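Local coordinates for 3-oxoacyl-(acyl-carrier protein) synthase II (Thermus thermophilus, PDB 1J3N) that probably condenses malonyl-ACP with acyl-ACP to lengthen the growing fatty acid chain by two carbons, working as a homodimer, at residues S155-V158 / A162-A165; D166-A171 / G234-E239; L68-Q73 / T188-T193. All coordinates share one frame; numbering follows the deposited sequence.

All three contacts fall in the N-terminal ketoacyl synthase region. Contacts 1 and 2 share helix 163-176, using successive turns of it: their centres are 9 Å apart, and they touch where Val157 CG2 meets Ala167 CB at 3.6 Å. Contact 3 packs helix 70-86 and lies further off, its centre 15 Å from contact 1 and 19 Å from contact 2, but its strand 182-189 follows helix 163-176 in sequence and neighbours strand 232-240 of contact 2 in one sheet. Residues 68-73 come first in the chain and 234-239 last, so contacts 2 and 3 interlock. Helices on the two faces of one sheet are thus tied together, as in thiolase-type enzymes.

Contact 1: residues S155-V158 / A162-A165; sequences STVV and ATGA
The tight turn that leads into the buried helix of a thiolase-type fold, where condensing enzymes of this family carry their active-site cysteine, is closed here by Val157 and Thr163. The extended chain 155-158 runs up to the turn, and helix 163-176 starts just after it. Thr163 leans its methyl onto the incoming backbone, CG2 lying 3.3 Å from Val157 O. With OG1 anti to the carbonyl carbon (chi1 -54°), CG2 falls anti to the backbone N and toward Val157 O, while OG1 bonds to Thr159 N and Ala160 O. Threonine suits the place: one branch fills space against the strand-like chain, while the other ties down the bend. Val157 replies with CG2, which comes within 3.8 Å of Thr163 O and 4.3 Å of Thr163 CG2, its branched and wholly apolar side chain filling a buried corner. Val158 turns its side chain from the helix and packs on Val158 of the second subunit, and the backbones of Thr156 and Val158 are hydrogen-bonded to that subunit. The contact therefore sits between the dimer interface and the core, with Ala162 and Ala165 of the helix start resting on strand 399-406 and Thr156 beside the loop that precedes helix 139-148.

Contact 2: residues D166-A171 / G234-E239; sequences DALGSA and GVLVLE
Leu168, Leu236 and Leu238 each set CG anti to their own carbonyl carbon, a torsion that sends the isobutyl groups out from helix and strand into the space between them. They differ at the second torsion: Leu236 has chi2 at 73°, whereas Leu168 and Leu238 are close to extended. The result is one layer boundary of the layered alpha/beta thiolase fold, with helix 163-176 lying on the sheet beside strand 232-240. The two short segments run nearly parallel, 19° apart, and their axes come to 10.0 Å, a distance bridged by leucines.

Leu168 and Leu236 meet at about a right angle, with Leu168 CD1 4.0 Å from Leu236 CD1, and the same Leu236 methyl also reaches Leu168 CD2. Two residues further along the strand, Leu238 CD1 fits against the helix between Leu168 O and Ala171 CB, 3.6 Å from each. The small methyl of Ala171 lets the long leucine come right up to the helix surface. Val235 and Val237 face the other way, onto helix 70-86, so this strand is covered by helices on both faces. Leu168 and Ala171 also touch Ala185 of strand 182-189, and helix 343-357 adds Ala348 and Ile349 to the leucine cluster.

Asp166 and Ser170 do not touch the strand and have polar partners of their own. Asp166 forms a salt bridge with Arg260 and bonds to Thr159 OG1 and to Ser155 OG of the second subunit. Ser170, one turn on, folds its hydroxyl back on the helix: Ser170 OG donates to Asp166 O at 2.7 Å, while Ser170 N reaches that oxygen from the opposite face of its carbonyl plane.

Contact 3: residues L68-Q73 / T188-T193; sequences LDRFVQ and TEAAIT
Phe71 and Thr188 meet at about a right angle, the threonine standing at the rim of the ring rather than over it. Thr188 CG2 lies near the ring plane, 3.7 Å from Phe71 CD2. With OG1 anti to its backbone N (chi1 179°), Thr188 points its hydroxyl at the helix backbone, and OG1 donates to Phe71 O over 2.7 Å, in the carbonyl plane and on a lone pair. A single threonine thus grips both main chain and ring of Phe71, and its beta-branching suits its place in strand 182-189.

Beside this pair, Ala190 turns its methyl onto the first turn of the helix. Ala190 CB is 3.4 Å from Phe71 N and 3.7 Å from Arg70 CB, an approach suited to a side chain this small. Arg70 lays its aliphatic stem along the same methyl, while its guanidinium goes on to Tyr74 OH and Glu110.

On the helix side, Val72 CG2 lies 3.5 Å above one face of the Phe71 ring, offset toward the rim, and Asp69 CG meets its edge in plane. Asp69 OD1 accepts from Phe71 N at 2.9 Å in a nearly straight bond (171°). This is a classical aspartate N-cap, and it places the start of helix 70-86 against strand 182-189, a helix-on-sheet junction of the thiolase-type fold.

Contact 1: residues S155-V158 / A162-A165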
loop_
_atom_site.group_PDB
_atom_site.type_symbol
_atom_site.label_atom_id
_atom_site.label_comp_id
_atom_site.label_asym_id
_atom_site.label_seq_id
_atom_site.Cartn_x
_atom_site.Cartn_y
_atom_site.Cartn_z
ATOM N N SER A 155 0.890 6.114 6.173
ATOM C CA SER A 155 0.859 5.368 4.919
ATOM C C SER A 155 0.229 3.987 5.028
ATOM O O SER A 155 -0.070 3.498 6.121
ATOM C CB SER A 155 2.272 5.252 4.335
ATOM O OG SER A 155 2.211 4.919 2.953
ATOM N N THR A 156 0.032 3.364 3.869
ATOM C CA THR A 156 -0.590 2.055 3.786
ATOM C C THR A 156 -0.015 1.209 2.659
ATOM O O THR A 156 0.061 1.657 1.521
ATOM C CB THR A 156 -2.114 2.195 3.529
ATOM O OG1 THR A 156 -2.731 2.907 4.612
ATOM C CG2 THR A 156 -2.755 0.823 3.377
ATOM N N VAL A 157 0.387 -0.018 2.978
ATOM C CA VAL A 157 0.910 -0.934 1.972
ATOM C C VAL A 157 -0.082 -2.091 1.827
ATOM O O VAL A 157 -0.710 -2.519 2.804
ATOM C CB VAL A 157 2.299 -1.501 2.369
ATOM C CG1 VAL A 157 3.328 -0.379 2.435
ATOM C CG2 VAL A 157 2.206 -2.217 3.706
ATOM N N VAL A 158 -0.237 -2.562 0.597
ATOM C CA VAL A 158 -1.129 -3.659 0.274
ATOM C C VAL A 158 -0.337 -4.620 -0.602
ATOM O O VAL A 158 -0.164 -4.382 -1.796
ATOM C CB VAL A 158 -2.378 -3.163 -0.509
ATOM C CG1 VAL A 158 -3.270 -4.346 -0.893
ATOM C CG2 VAL A 158 -3.166 -2.168 0.353
ATOM N N ALA A 162 2.297 -10.572 2.263
ATOM C CA ALA A 162 3.499 -9.900 2.755
ATOM C C ALA A 162 3.201 -8.542 3.392
ATOM O O ALA A 162 4.104 -7.877 3.916
ATOM C CB ALA A 162 4.491 -9.725 1.609
ATOM N N THR A 163 1.930 -8.146 3.359
ATOM C CA THR A 163 1.481 -6.867 3.909
ATOM C C THR A 163 2.007 -6.534 5.311
ATOM O O THR A 163 2.668 -5.518 5.521
ATOM C CB THR A 163 -0.070 -6.812 3.957
ATOM O OG1 THR A 163 -0.604 -7.092 2.655
ATOM C CG2 THR A 163 -0.546 -5.441 4.403
ATOM N N GLY A 164 1.699 -7.393 6.275
ATOM C CA GLY A 164 2.130 -7.140 7.638
ATOM C C GLY A 164 3.619 -6.913 7.841
ATOM O O GLY A 164 4.017 -6.066 8.646
ATOM N N ALA A 165 4.445 -7.682 7.137
ATOM C CA ALA A 165 5.891 -7.552 7.268
ATOM C C ALA A 165 6.419 -6.337 6.492
ATOM O O ALA A 165 7.333 -5.645 6.939
ATOM C CB ALA A 165 6.564 -8.825 6.785
#

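Contact 2: residues D166-A171 / G234-E239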
loop_
_atom_site.group_PDB
_atom_site.type_symbol
_atom_site.label_atom_id
_atom_site.label_comp_id
_atom_site.label_asym_id
_atom_site.label_seq_id
_atom_site.Cartn_x
_atom_site.Cartn_y
_atom_site.Cartn_z
ATOM N N ASP A 166 5.837 -6.104 5.321
ATOM C CA ASP A 166 6.193 -4.988 4.453
ATOM C C ASP A 166 5.893 -3.692 5.230
ATOM O O ASP A 166 6.694 -2.749 5.237
ATOM C CB ASP A 166 5.330 -5.061 3.181
ATOM C CG ASP A 166 5.969 -4.383 1.976
ATOM O OD1 ASP A 166 6.887 -3.551 2.142
ATOM O OD2 ASP A 166 5.525 -4.677 0.845
ATOM N N ALA A 167 4.735 -3.656 5.886
ATOM C CA ALA A 167 4.335 -2.479 6.658
ATOM C C ALA A 167 5.284 -2.229 7.834
ATOM O O ALA A 167 5.678 -1.097 8.093
ATOM C CB ALA A 167 2.899 -2.650 7.167
ATOM N N LEU A 168 5.642 -3.294 8.548
ATOM C CA LEU A 168 6.546 -3.183 9.687
ATOM C C LEU A 168 7.940 -2.757 9.235
ATOM O O LEU A 168 8.560 -1.883 9.841
ATOM C CB LEU A 168 6.611 -4.520 10.444
ATOM C CG LEU A 168 5.412 -4.765 11.371
ATOM C CD1 LEU A 168 5.442 -6.176 11.954
ATOM C CD2 LEU A 168 5.451 -3.718 12.485
ATOM N N GLY A 169 8.432 -3.377 8.169
ATOM C CA GLY A 169 9.746 -3.025 7.658
ATOM C C GLY A 169 9.760 -1.603 7.129
ATOM O O GLY A 169 10.765 -0.904 7.223
ATOM N N SER A 170 8.640 -1.162 6.569
ATOM C CA SER A 170 8.552 0.200 6.046
ATOM C C SER A 170 8.523 1.222 7.188
ATOM O O SER A 170 8.954 2.363 7.015
ATOM C CB SER A 170 7.306 0.353 5.168
ATOM O OG SER A 170 7.394 -0.470 4.011
ATOM N N ALA A 171 7.998 0.812 8.343
ATOM C CA ALA A 171 7.939 1.688 9.515
ATOM C C ALA A 171 9.348 1.722 10.077
ATOM O O ALA A 171 9.804 2.742 10.582
ATOM C CB ALA A 171 6.964 1.135 10.564
ATOM N N GLY A 234 -2.733 -7.131 13.771
ATOM C CA GLY A 234 -1.544 -7.073 14.586
ATOM C C GLY A 234 -0.972 -5.686 14.416
ATOM O O GLY A 234 -0.664 -5.279 13.292
ATOM N N VAL A 235 -0.864 -4.954 15.521
ATOM C CA VAL A 235 -0.303 -3.611 15.505
ATOM C C VAL A 235 0.799 -3.564 16.552
ATOM O O VAL A 235 0.577 -3.870 17.731
ATOM C CB VAL A 235 -1.374 -2.533 15.817
ATOM C CG1 VAL A 235 -0.722 -1.158 15.887
ATOM C CG2 VAL A 235 -2.438 -2.534 14.733
ATOM N N LEU A 236 2.002 -3.217 16.115
ATOM C CA LEU A 236 3.121 -3.150 17.033
ATOM C C LEU A 236 3.581 -1.713 17.170
ATOM O O LEU A 236 3.433 -0.915 16.251
ATOM C CB LEU A 236 4.288 -4.016 16.530
ATOM C CG LEU A 236 4.053 -5.533 16.383
ATOM C CD1 LEU A 236 3.160 -5.833 15.171
ATOM C CD2 LEU A 236 5.392 -6.226 16.212
ATOM N N VAL A 237 4.112 -1.381 18.338
ATOM C CA VAL A 237 4.638 -0.045 18.577
ATOM C C VAL A 237 6.135 -0.109 18.258
ATOM O O VAL A 237 6.878 -0.791 18.950
ATOM C CB VAL A 237 4.464 0.384 20.060
ATOM C CG1 VAL A 237 5.142 1.729 20.297
ATOM C CG2 VAL A 237 2.984 0.478 20.414
ATOM N N LEU A 238 6.569 0.563 17.194
ATOM C CA LEU A 238 7.992 0.578 16.855
ATOM C C LEU A 238 8.483 1.906 17.410
ATOM O O LEU A 238 7.777 2.909 17.340
ATOM C CB LEU A 238 8.214 0.505 15.346
ATOM C CG LEU A 238 7.733 -0.761 14.635
ATOM C CD1 LEU A 238 8.402 -0.822 13.263
ATOM C CD2 LEU A 238 8.079 -2.007 15.445
ATOM N N GLU A 239 9.689 1.912 17.958
ATOM C CA GLU A 239 10.202 3.108 18.607
ATOM C C GLU A 239 11.715 3.211 18.504
ATOM O O GLU A 239 12.429 2.204 18.575
ATOM C CB GLU A 239 9.798 3.037 20.082
ATOM C CG GLU A 239 9.564 4.342 20.811
ATOM C CD GLU A 239 9.152 4.102 22.267
ATOM O OE1 GLU A 239 8.448 3.105 22.537
ATOM O OE2 GLU A 239 9.524 4.907 23.141
#

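Contact 3: residues L68-Q73 / T188-T193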
loop_
_atom_site.group_PDB
_atom_site.type_symbol
_atom_site.label_atom_id
_atom_site.label_comp_id
_atom_site.label_asym_id
_atom_site.label_seq_id
_atom_site.Cartn_x
_atom_site.Cartn_y
_atom_site.Cartn_z
ATOM N N LEU A 68 -17.739 2.118 10.433
ATOM C CA LEU A 68 -16.416 1.507 10.402
ATOM C C LEU A 68 -16.509 0.070 9.939
ATOM O O LEU A 68 -17.240 -0.729 10.523
ATOM C CB LEU A 68 -15.776 1.518 11.791
ATOM C CG LEU A 68 -15.325 2.848 12.381
ATOM C CD1 LEU A 68 -14.634 2.602 13.711
ATOM C CD2 LEU A 68 -14.378 3.525 11.422
ATOM N N ASP A 69 -15.773 -0.258 8.886
ATOM C CA ASP A 69 -15.773 -1.615 8.372
ATOM C C ASP A 69 -15.017 -2.474 9.375
ATOM O O ASP A 69 -14.164 -1.977 10.109
ATOM C CB ASP A 69 -15.083 -1.669 7.004
ATOM C CG ASP A 69 -15.106 -3.053 6.392
ATOM O OD1 ASP A 69 -14.317 -3.922 6.841
ATOM O OD2 ASP A 69 -15.919 -3.276 5.466
ATOM N N ARG A 70 -15.335 -3.764 9.409
ATOM C CA ARG A 70 -14.671 -4.677 10.327
ATOM C C ARG A 70 -13.134 -4.595 10.270
ATOM O O ARG A 70 -12.474 -4.704 11.303
ATOM C CB ARG A 70 -15.134 -6.115 10.045
ATOM C CG ARG A 70 -14.775 -7.122 11.121
ATOM C CD ARG A 70 -15.270 -8.522 10.756
ATOM N NE ARG A 70 -16.711 -8.692 10.937
ATOM C CZ ARG A 70 -17.299 -8.975 12.097
ATOM N NH1 ARG A 70 -16.573 -9.124 13.199
ATOM N NH2 ARG A 70 -18.615 -9.120 12.156
ATOM N N PHE A 71 -12.543 -4.396 9.093
ATOM C CA PHE A 71 -11.075 -4.356 9.056
ATOM C C PHE A 71 -10.510 -3.139 9.768
ATOM O O PHE A 71 -9.419 -3.195 10.346
ATOM C CB PHE A 71 -10.531 -4.462 7.620
ATOM C CG PHE A 71 -10.435 -3.152 6.873
ATOM C CD1 PHE A 71 -11.560 -2.568 6.301
ATOM C CD2 PHE A 71 -9.198 -2.532 6.698
ATOM C CE1 PHE A 71 -11.458 -1.392 5.562
ATOM C CE2 PHE A 71 -9.080 -1.354 5.962
ATOM C CZ PHE A 71 -10.216 -0.782 5.389
ATOM N N VAL A 72 -11.253 -2.041 9.738
ATOM C CA VAL A 72 -10.816 -0.835 10.423
ATOM C C VAL A 72 -11.110 -1.029 11.917
ATOM O O VAL A 72 -10.354 -0.572 12.771
ATOM C CB VAL A 72 -11.546 0.419 9.876
ATOM C CG1 VAL A 72 -11.340 1.601 10.815
ATOM C CG2 VAL A 72 -10.997 0.771 8.477
ATOM N N GLN A 73 -12.200 -1.730 12.231
ATOM C CA GLN A 73 -12.535 -1.987 13.625
ATOM C C GLN A 73 -11.421 -2.801 14.295
ATOM O O GLN A 73 -11.033 -2.529 15.424
ATOM C CB GLN A 73 -13.870 -2.728 13.726
ATOM C CG GLN A 73 -15.081 -1.821 13.566
ATOM C CD GLN A 73 -16.385 -2.559 13.775
ATOM O OE1 GLN A 73 -16.510 -3.375 14.691
ATOM N NE2 GLN A 73 -17.374 -2.268 12.933
ATOM N N THR A 188 -4.162 -5.610 9.151
ATOM C CA THR A 188 -5.500 -6.008 9.544
ATOM C C THR A 188 -6.201 -6.655 8.360
ATOM O O THR A 188 -5.944 -6.303 7.208
ATOM C CB THR A 188 -6.333 -4.797 10.017
ATOM O OG1 THR A 188 -7.654 -5.239 10.373
ATOM C CG2 THR A 188 -6.440 -3.760 8.915
ATOM N N GLU A 189 -7.067 -7.619 8.642
ATOM C CA GLU A 189 -7.828 -8.285 7.594
ATOM C C GLU A 189 -9.151 -8.754 8.163
ATOM O O GLU A 189 -9.193 -9.288 9.266
ATOM C CB GLU A 189 -7.069 -9.488 7.043
ATOM C CG GLU A 189 -7.492 -9.840 5.637
ATOM C CD GLU A 189 -6.972 -8.835 4.627
ATOM O OE1 GLU A 189 -5.756 -8.876 4.341
ATOM O OE2 GLU A 189 -7.769 -8.000 4.134
ATOM N N ALA A 190 -10.225 -8.543 7.404
ATOM C CA ALA A 190 -11.570 -8.950 7.809
ATOM C C ALA A 190 -12.279 -9.478 6.564
ATOM O O ALA A 190 -13.251 -8.888 6.094
ATOM C CB ALA A 190 -12.328 -7.758 8.383
ATOM N N ALA A 191 -11.781 -10.592 6.033
ATOM C CA ALA A 191 -12.341 -11.167 4.820
ATOM C C ALA A 191 -13.113 -12.481 4.976
ATOM O O ALA A 191 -13.267 -13.239 4.007
ATOM C CB ALA A 191 -11.238 -11.333 3.786
ATOM N N ILE A 192 -13.592 -12.768 6.178
ATOM C CA ILE A 192 -14.376 -13.977 6.371
ATOM C C ILE A 192 -15.784 -13.605 5.921
ATOM O O ILE A 192 -16.645 -13.239 6.730
ATOM C CB ILE A 192 -14.375 -14.436 7.848
ATOM C CG1 ILE A 192 -12.949 -14.836 8.255
ATOM C CG2 ILE A 192 -15.327 -15.620 8.032
ATOM C CD1 ILE A 192 -12.825 -15.430 9.664
ATOM N N THR A 193 -15.983 -13.651 4.606
ATOM C CA THR A 193 -17.263 -13.321 3.999
ATOM C C THR A 193 -17.583 -14.337 2.901
ATOM O O THR A 193 -16.702 -15.067 2.427
ATOM C CB THR A 193 -17.255 -11.878 3.411
ATOM O OG1 THR A 193 -16.441 -11.829 2.233
ATOM C CG2 THR A 193 -16.709 -10.900 4.427
#